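PDB 3VTH: hydrogenase maturation factor from Thermoanaerobacter tengcongensis, which probably transfers the carbamoyl group of carbamoyl phosphate, with ATP, to the C-terminal cysteine of HypE during [NiFe]-hydrogenase maturation. Local coordinates for residues Cys139-Ser144 against Lys221-Phe226. Residues are numbered along the deposited sequence; the frame is centred on the assembly and turned at random.
Sequences CGPRFS and KGIGGF. With ZN (zinc ion), chain C.
Ile223, at the turn between strands 218-221 and 226-229, reaches across to Pro141 and Ser144 with its two branches. Its longer branch ends at the proline ring, where CD1 meets Pro141 CD at 4.1 Å, the two side chains crossing at about a right angle. The other branch, CG2, stands anti to the backbone N of Ile223 and comes alongside the serine hydroxyl, 3.6 Å from Ser144 OG. Ser144 CB in turn rests 3.5 Å from the carbonyl O of Ile223. No direct hydrogen bond joins the segments; a water bridges them instead, donating to Ser144 OG (2.9 Å) and to Ile223 O (2.7 Å). With chi1 at 58°, OG lies between the backbone N and carbonyl carbon of Ser144, where it meets both the water and Asp110 OD1. On the far side of residues 139-144, Arg142 folds back on its own loop: NH1 binds Pro141 O almost straight (164°) and in the guanidinium plane, though above the plane of that carbonyl. Cys139 SG binds zinc at 2.3 Å, completing a four-cysteine site with Cys114, Cys117 and Cys136. This small buried patch is one part of the junction between the HypF-type zinc finger and the Sua5/YrdC-like domain. Its chemistry is mixed: the methyls of Ile223 give van der Waals contact, the water gives the turn carbonyl a donor, and zinc and the arginine bonds probably keep the finger's loop in shape behind Pro141.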
loop_
_atom_site.group_PDB
_atom_site.type_symbol
_atom_site.label_atom_id
_atom_site.label_comp_id
_atom_site.label_asym_id
_atom_site.label_seq_id
_atom_site.Cartn_x
_atom_site.Cartn_y
_atom_site.Cartn_z
ATOM N N CYS A 139 6.750 13.900 14.172
ATOM C CA CYS A 139 7.022 13.777 12.725
ATOM C C CYS A 139 8.396 13.177 12.431
ATOM O O CYS A 139 9.222 13.025 13.338
ATOM C CB CYS A 139 6.898 15.144 12.032
ATOM S SG CYS A 139 8.315 16.299 12.229
ATOM N N GLY A 140 8.634 12.831 11.167
ATOM C CA GLY A 140 9.943 12.336 10.728
ATOM C C GLY A 140 9.989 10.825 10.529
ATOM O O GLY A 140 8.982 10.126 10.704
ATOM N N PRO A 141 11.159 10.306 10.140
ATOM C CA PRO A 141 11.321 8.876 9.946
ATOM C C PRO A 141 11.148 8.120 11.246
ATOM O O PRO A 141 11.486 8.644 12.325
ATOM C CB PRO A 141 12.769 8.742 9.459
ATOM C CG PRO A 141 13.433 9.978 9.843
ATOM C CD PRO A 141 12.392 11.048 9.825
ATOM N N ARG A 142 10.582 6.921 11.140
ATOM C CA ARG A 142 10.450 6.021 12.265
ATOM C C ARG A 142 10.894 4.655 11.761
ATOM O O ARG A 142 12.075 4.338 11.809
ATOM C CB ARG A 142 9.013 6.012 12.833
ATOM C CG ARG A 142 8.568 7.328 13.527
ATOM C CD ARG A 142 9.437 7.680 14.759
ATOM N NE ARG A 142 8.876 8.847 15.452
ATOM C CZ ARG A 142 9.161 10.115 15.168
ATOM N NH1 ARG A 142 10.017 10.415 14.201
ATOM N NH2 ARG A 142 8.571 11.096 15.851
ATOM N N PHE A 143 9.953 3.864 11.244
ATOM C CA PHE A 143 10.272 2.546 10.682
ATOM C C PHE A 143 11.579 2.508 9.887
ATOM O O PHE A 143 12.460 1.665 10.154
ATOM C CB PHE A 143 9.121 2.056 9.791
ATOM C CG PHE A 143 9.419 0.757 9.103
ATOM C CD1 PHE A 143 9.476 0.690 7.720
ATOM C CD2 PHE A 143 9.679 -0.395 9.845
ATOM C CE1 PHE A 143 9.763 -0.531 7.077
ATOM C CE2 PHE A 143 9.972 -1.618 9.209
ATOM C CZ PHE A 143 10.011 -1.686 7.831
ATOM N N SER A 144 11.727 3.426 8.932
ATOM C CA SER A 144 12.896 3.421 8.058
ATOM C C SER A 144 14.241 3.447 8.798
ATOM O O SER A 144 15.221 2.939 8.270
ATOM C CB SER A 144 12.862 4.589 7.061
ATOM O OG SER A 144 12.785 5.829 7.763
ATOM N N LYS A 221 18.194 11.044 -2.135
ATOM C CA LYS A 221 18.007 10.143 -0.992
ATOM C C LYS A 221 16.894 10.695 -0.111
ATOM O O LYS A 221 17.007 11.791 0.431
ATOM C CB LYS A 221 19.299 9.948 -0.188
ATOM C CG LYS A 221 19.177 8.873 0.903
ATOM C CD LYS A 221 20.511 8.627 1.589
ATOM C CE LYS A 221 20.344 7.775 2.859
ATOM N NZ LYS A 221 21.684 7.499 3.465
ATOM N N GLY A 222 15.820 9.921 0.033
ATOM C CA GLY A 222 14.674 10.356 0.810
ATOM C C GLY A 222 14.555 9.454 2.012
ATOM O O GLY A 222 15.539 8.832 2.430
ATOM N N ILE A 223 13.339 9.317 2.518
ATOM C CA ILE A 223 13.091 8.630 3.779
ATOM C C ILE A 223 13.245 7.121 3.581
ATOM O O ILE A 223 13.970 6.448 4.334
ATOM C CB ILE A 223 11.652 8.980 4.279
ATOM C CG1 ILE A 223 11.540 10.469 4.637
ATOM C CG2 ILE A 223 11.227 8.119 5.461
ATOM C CD1 ILE A 223 12.547 10.931 5.711
ATOM N N GLY A 224 12.578 6.605 2.550
ATOM C CA GLY A 224 12.488 5.164 2.317
ATOM C C GLY A 224 13.468 4.612 1.299
ATOM O O GLY A 224 13.538 3.400 1.082
ATOM N N GLY A 225 14.207 5.503 0.653
ATOM C CA GLY A 225 15.200 5.099 -0.328
ATOM C C GLY A 225 15.435 6.236 -1.288
ATOM O O GLY A 225 15.073 7.378 -0.999
ATOM N N PHE A 226 16.022 5.924 -2.437
ATOM C CA PHE A 226 16.321 6.931 -3.437
ATOM C C PHE A 226 15.156 7.056 -4.415
ATOM O O PHE A 226 14.506 6.052 -4.724
ATOM C CB PHE A 226 17.606 6.565 -4.201
ATOM C CG PHE A 226 18.860 6.912 -3.456
ATOM C CD1 PHE A 226 19.569 8.071 -3.767
ATOM C CD2 PHE A 226 19.304 6.112 -2.399
ATOM C CE1 PHE A 226 20.704 8.417 -3.067
ATOM C CE2 PHE A 226 20.458 6.449 -1.699
ATOM C CZ PHE A 226 21.156 7.600 -2.034
HETATM ZN ZN ZN C . 7.872 17.878 13.851
HETATM O O HOH W 1 15.034 7.294 6.629
#